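Local atomic coordinates of aminoglycoside N(3)-acetyltransferase (Enterobacter cloacae, PDB entry 6NP3), a protein that probably confers antibiotic resistance by transferring an acetyl group from acetyl-CoA to the N3 amine of 2-deoxystreptamine aminoglycosides such as gentamicin. Residues Met24-Leu29 with Pro164-Ala169; Leu158-Gly163 with Ala244-Ile249. All coordinates share one frame; numbering follows the deposited sequence. Where two conformers were deposited one is given.

Interaction 1: residues Met24-Leu29 with Pro164-Ala169. With LLL ((2R,3R,4R,5R)-2-((1S,2S,3R,4S,6R)-4,6-diamino-3-((2R,3R,6S)-3-amino-6-(aminomethyl)-tetrahydro-2H-pyran-2-yloxy)-2-hydr oxycyclohexyloxy)-5-methyl-4-(methylamino)-tetrahydro-2H-pyran-3,5-diol), chain B.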
# COMPACT_ATOMS: atom_id res chain seq x y z
N MET A 24 -4.64 -7.00 2.25
CA MET A 24 -4.16 -5.63 2.11
C MET A 24 -5.36 -4.78 1.70
O MET A 24 -5.84 -4.90 0.55
CB MET A 24 -3.07 -5.54 1.05
CG MET A 24 -2.53 -4.14 0.87
SD MET A 24 -1.01 -4.15 -0.07
CE MET A 24 -0.50 -2.47 0.17
N PRO A 25 -5.85 -3.91 2.57
CA PRO A 25 -7.02 -3.11 2.23
C PRO A 25 -6.66 -1.77 1.60
O PRO A 25 -5.65 -1.14 1.91
CB PRO A 25 -7.70 -2.90 3.60
CG PRO A 25 -6.52 -2.78 4.53
CD PRO A 25 -5.47 -3.77 3.99
N HIS A 26 -7.58 -1.33 0.75
CA HIS A 26 -7.58 0.01 0.16
C HIS A 26 -9.00 0.50 0.35
O HIS A 26 -9.92 -0.11 -0.17
CB HIS A 26 -7.21 0.02 -1.33
CG HIS A 26 -5.81 -0.43 -1.60
ND1 HIS A 26 -4.72 0.32 -1.23
CD2 HIS A 26 -5.34 -1.56 -2.17
CE1 HIS A 26 -3.62 -0.34 -1.57
NE2 HIS A 26 -3.97 -1.47 -2.14
N VAL A 27 -9.18 1.58 1.09
CA VAL A 27 -10.52 1.95 1.58
C VAL A 27 -10.86 3.40 1.25
O VAL A 27 -10.07 4.31 1.52
CB VAL A 27 -10.62 1.74 3.10
CG1 VAL A 27 -12.02 2.08 3.62
CG2 VAL A 27 -10.20 0.34 3.49
N SER A 28 -12.06 3.60 0.71
CA SER A 28 -12.69 4.92 0.68
C SER A 28 -13.73 4.98 1.81
O SER A 28 -14.82 4.39 1.70
CB SER A 28 -13.37 5.15 -0.66
OG SER A 28 -14.22 6.29 -0.59
N LEU A 29 -13.41 5.70 2.88
CA LEU A 29 -14.35 5.77 4.00
C LEU A 29 -15.63 6.52 3.63
O LEU A 29 -16.69 6.22 4.19
CB LEU A 29 -13.68 6.38 5.23
CG LEU A 29 -12.65 5.48 5.91
CD1 LEU A 29 -11.80 6.24 6.90
CD2 LEU A 29 -13.32 4.28 6.59
N PRO A 164 -9.43 1.77 -9.36
CA PRO A 164 -8.37 0.89 -9.90
C PRO A 164 -6.97 1.46 -9.75
O PRO A 164 -6.00 0.69 -9.79
CB PRO A 164 -8.77 0.71 -11.37
CG PRO A 164 -9.62 1.94 -11.68
CD PRO A 164 -10.38 2.21 -10.40
N ASP A 165 -6.84 2.77 -9.52
CA ASP A 165 -5.54 3.37 -9.29
C ASP A 165 -4.95 2.98 -7.95
O ASP A 165 -3.78 3.27 -7.70
CB ASP A 165 -5.68 4.90 -9.27
CG ASP A 165 -6.38 5.40 -8.00
OD1 ASP A 165 -7.61 5.26 -7.93
OD2 ASP A 165 -5.71 5.89 -7.06
N ALA A 166 -5.73 2.36 -7.07
CA ALA A 166 -5.36 2.23 -5.67
C ALA A 166 -4.47 1.04 -5.37
O ALA A 166 -3.97 0.94 -4.25
CB ALA A 166 -6.62 2.11 -4.82
N VAL A 167 -4.17 0.20 -6.35
CA VAL A 167 -3.60 -1.14 -6.11
C VAL A 167 -2.07 -1.07 -6.01
O VAL A 167 -1.33 -1.31 -6.97
CB VAL A 167 -4.05 -2.10 -7.21
CG1 VAL A 167 -3.55 -3.48 -6.91
CG2 VAL A 167 -5.55 -2.07 -7.42
N THR A 168 -1.59 -0.75 -4.81
CA THR A 168 -0.17 -0.55 -4.58
C THR A 168 0.65 -1.75 -5.01
O THR A 168 1.78 -1.60 -5.47
CB THR A 168 0.08 -0.29 -3.09
OG1 THR A 168 -0.87 0.67 -2.61
CG2 THR A 168 1.47 0.15 -2.82
N ALA A 169 0.11 -2.95 -4.83
CA ALA A 169 0.91 -4.12 -5.16
C ALA A 169 1.35 -4.14 -6.61
O ALA A 169 2.37 -4.77 -6.92
CB ALA A 169 0.18 -5.40 -4.82
C11 LLL B . -1.25 8.67 -6.77
O11 LLL B . -0.76 7.37 -6.37
C21 LLL B . -2.77 8.66 -6.61
N21 LLL B . -3.05 8.16 -5.26
C31 LLL B . -3.38 7.68 -7.54
C41 LLL B . -3.03 8.10 -8.96
C51 LLL B . -1.52 8.17 -9.08
O51 LLL B . -0.98 9.04 -8.12
C61 LLL B . -1.12 8.69 -10.45
N61 LLL B . 0.34 8.75 -10.51
C12 LLL B . 2.77 6.37 -4.29
N12 LLL B . 4.13 6.05 -3.89
C22 LLL B . 2.26 5.41 -5.36
C32 LLL B . 0.82 5.76 -5.66
N32 LLL B . 0.29 4.84 -6.66
C42 LLL B . 0.65 7.19 -6.18
C52 LLL B . 1.28 8.17 -5.20
O52 LLL B . 1.28 9.45 -5.79
C62 LLL B . 2.70 7.80 -4.83
O62 LLL B . 3.13 8.67 -3.80
C13 LLL B . 4.37 9.36 -4.00
C23 LLL B . 4.97 9.57 -2.61
O23 LLL B . 5.07 8.30 -1.99
C33 LLL B . 4.05 10.44 -1.74
N33 LLL B . 4.70 10.72 -0.44
C43 LLL B . 3.76 11.75 -2.49
O43 LLL B . 4.97 12.48 -2.52
C53 LLL B . 3.28 11.46 -3.92
O53 LLL B . 4.17 10.64 -4.64
C83 LLL B . 2.67 12.55 -1.77
C93 LLL B . 3.82 10.35 0.68
O HOH W 1 -2.16 -3.48 -3.14
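The acetyl-CoA site is built in part where His-26 meets Ala-166 and Thr-168; both His-26 and Thr-168 contact the cofactor in other structures of this enzyme. The imidazole is approached over a face and at its edge. In one of the two conformers deposited for Ala-166, its backbone oxygen stands over the centre of one face, 3.0 Å above the ring plane and nearest to CE1. From there it cannot serve as a straight acceptor for either ring nitrogen. Thr-168 comes instead to the edge, near the plane, with OG1 3.1 Å from His-26 CE1. A water also lies at the edge, in the ring plane, hydrogen-bonded to His-26 NE2 at 2.9 Å, and accepts a hydrogen bond from Ala-169 N at 2.9 Å. The water bond at NE2, with the oxygens packed against face and edge, probably restrains the ring's rotation. His-26 CG lies beside its own backbone N (chi1 -65°), which sends the ring across to the loop, while its CB rests 4.1 Å from Ala-166 CB.

Strand 22-27 runs parallel to strand 156-160 in the central sheet, and the loop 164-169 follows that neighbouring strand and leads into helix 170-176. Within the loop Val-167 is the centre of an inverse gamma turn, whose first carbonyl is the one over the imidazole. Two residues before His-26, Met-24 reaches out with a fully extended side chain, its CE 4.0 Å from Thr-168 CB; the two side chains meet nearly at right angles, and both touch Phe-59 of strand 55-59. At the other end of the loop Asp-165, also deposited in two conformers, lines the gentamicin pocket, in which His-171 NE2 and Tyr-141 OH hydrogen-bond to the drug.

Interaction 2: residues Leu158-Gly163 with Ala244-Ile249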
# COMPACT_ATOMS: atom_id res chain seq x y z
N LEU A 158 -8.00 -6.14 -0.84
CA LEU A 158 -9.39 -5.88 -0.48
C LEU A 158 -9.68 -4.41 -0.77
O LEU A 158 -9.26 -3.52 -0.03
CB LEU A 158 -9.60 -6.20 0.99
CG LEU A 158 -10.93 -5.78 1.61
CD1 LEU A 158 -12.10 -6.37 0.86
CD2 LEU A 158 -10.96 -6.18 3.08
N SER A 159 -10.34 -4.16 -1.88
CA SER A 159 -10.66 -2.82 -2.31
C SER A 159 -12.08 -2.51 -1.87
O SER A 159 -13.02 -3.16 -2.33
CB SER A 159 -10.54 -2.69 -3.83
OG SER A 159 -10.99 -1.41 -4.27
N ILE A 160 -12.21 -1.53 -0.99
CA ILE A 160 -13.50 -1.16 -0.41
C ILE A 160 -13.82 0.24 -0.91
O ILE A 160 -13.44 1.24 -0.30
CB ILE A 160 -13.46 -1.24 1.13
CG1 ILE A 160 -13.19 -2.68 1.56
CG2 ILE A 160 -14.75 -0.72 1.72
CD1 ILE A 160 -12.89 -2.83 3.04
N GLY A 161 -14.55 0.28 -2.02
CA GLY A 161 -14.91 1.52 -2.68
C GLY A 161 -13.76 2.27 -3.31
O GLY A 161 -13.96 3.42 -3.73
N ALA A 162 -12.57 1.70 -3.36
CA ALA A 162 -11.41 2.35 -3.95
C ALA A 162 -11.34 2.08 -5.45
O ALA A 162 -11.82 1.06 -5.94
CB ALA A 162 -10.14 1.85 -3.28
N GLY A 163 -10.72 3.00 -6.17
CA GLY A 163 -10.64 2.90 -7.61
C GLY A 163 -9.49 2.03 -8.05
O GLY A 163 -8.63 1.60 -7.26
N ALA A 244 -20.07 0.51 0.50
CA ALA A 244 -19.08 0.60 -0.57
C ALA A 244 -19.06 -0.65 -1.42
O ALA A 244 -19.00 -1.77 -0.90
CB ALA A 244 -17.69 0.80 0.04
N GLN A 245 -19.07 -0.47 -2.74
CA GLN A 245 -18.80 -1.58 -3.63
C GLN A 245 -17.35 -2.02 -3.43
O GLN A 245 -16.42 -1.22 -3.54
CB GLN A 245 -18.99 -1.15 -5.08
CG GLN A 245 -20.40 -0.75 -5.46
CD GLN A 245 -20.42 0.44 -6.38
OE1 GLN A 245 -20.19 0.32 -7.58
NE2 GLN A 245 -20.68 1.61 -5.82
N SER A 246 -17.17 -3.31 -3.17
CA SER A 246 -15.88 -3.85 -2.79
C SER A 246 -15.55 -5.08 -3.62
O SER A 246 -16.41 -5.71 -4.22
CB SER A 246 -15.91 -4.22 -1.30
OG SER A 246 -16.26 -3.11 -0.51
N ARG A 247 -14.25 -5.37 -3.68
CA ARG A 247 -13.72 -6.47 -4.45
C ARG A 247 -12.60 -7.13 -3.65
O ARG A 247 -11.86 -6.45 -2.94
CB ARG A 247 -13.05 -5.96 -5.74
CG ARG A 247 -14.01 -5.45 -6.80
CD ARG A 247 -13.44 -4.23 -7.54
NE ARG A 247 -13.17 -3.16 -6.59
CZ ARG A 247 -14.04 -2.21 -6.26
NH1 ARG A 247 -15.24 -2.17 -6.82
NH2 ARG A 247 -13.71 -1.29 -5.37
N LEU A 248 -12.43 -8.43 -3.83
CA LEU A 248 -11.38 -9.19 -3.17
C LEU A 248 -10.55 -9.88 -4.25
O LEU A 248 -11.04 -10.78 -4.94
CB LEU A 248 -11.97 -10.17 -2.17
CG LEU A 248 -10.98 -10.84 -1.23
CD1 LEU A 248 -10.25 -9.85 -0.35
CD2 LEU A 248 -11.73 -11.83 -0.36
N ILE A 249 -9.32 -9.43 -4.40
CA ILE A 249 -8.48 -9.75 -5.55
C ILE A 249 -7.31 -10.62 -5.12
O ILE A 249 -6.66 -10.34 -4.10
CB ILE A 249 -7.93 -8.44 -6.14
CG1 ILE A 249 -9.07 -7.59 -6.71
CG2 ILE A 249 -6.88 -8.69 -7.21
CD1 ILE A 249 -8.72 -6.15 -6.96
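The guanidinium of Arg-247 has Ser-159 OG and Ala-162 N at its edge, both in its plane, while Ala-162 O stands oblique to the group. Arg-247 NH2 donates to Ser-159 OG over 2.9 Å in an almost straight bond (175°), whereas Ala-162 N merely lies alongside. Ala-162 O, 3.1 Å from Arg-247 NH2, is too poorly angled for a hydrogen bond. Bends at chi2 and chi3 carry the guanidinium across toward strand 156-160, and Ser-159 OG, pointing away from its own backbone N (chi1 174°), meets it.

Beneath this pair the strands run antiparallel, 172° between their directions. Ser-159 and Arg-247 form a hydrogen-bonded pair, N to O both ways at 2.9 Å, flanked by the non-hydrogen-bonded pairs Leu-158 with Leu-248 and Ile-160 with Ser-246. Where strand 156-160 ends, Gly-161 turns away with positive phi, yet its N still donates to Gln-245 O (2.8 Å), from above the carbonyl plane.

The face carrying Leu-158, Ile-160 and Leu-248 is largely apolar. Leu-158 CB lies 3.9 Å from Leu-248 CD1, and Ile-160 CG2 is 3.7 Å from Ala-244 CB; Leu-15 of helix 5-15 touches Leu-158, Ser-246 and Leu-248. Ser-246 OG sits against Ile-160 and donates, from well above the carbonyl plane, to Ala-244 O, giving this buried hydroxyl a partner. On the Ser-159 face the straight in-plane bond holds the NH2 end of the guanidinium; neither segment brings a carboxylate to it, so this is a neutral-acceptor hydrogen bond, not a salt bridge.

In the fold
Both interactions involve the central mixed sheet, where strand 156-160 lies between 22-27 and 244-250 and bonds to each: His-26 O to Ile-160 N and Met-24 O to Leu-158 N tie the two contacts together, their centres about 7 Å apart. Interaction 1 is buried near the chain centre; interaction 2, its centre about 14 Å from that point, is only partly buried. Their chemistry differs accordingly. Strand against loop has no direct hydrogen bond and relies on ring-oxygen contacts, a bridging water and a few apolar touches beside the ligand sites, whereas strand against strand is held by regular backbone bonds, an arginine-serine bond and apolar contacts. Ala-162 bridges the two, close to both His-26 and Arg-247.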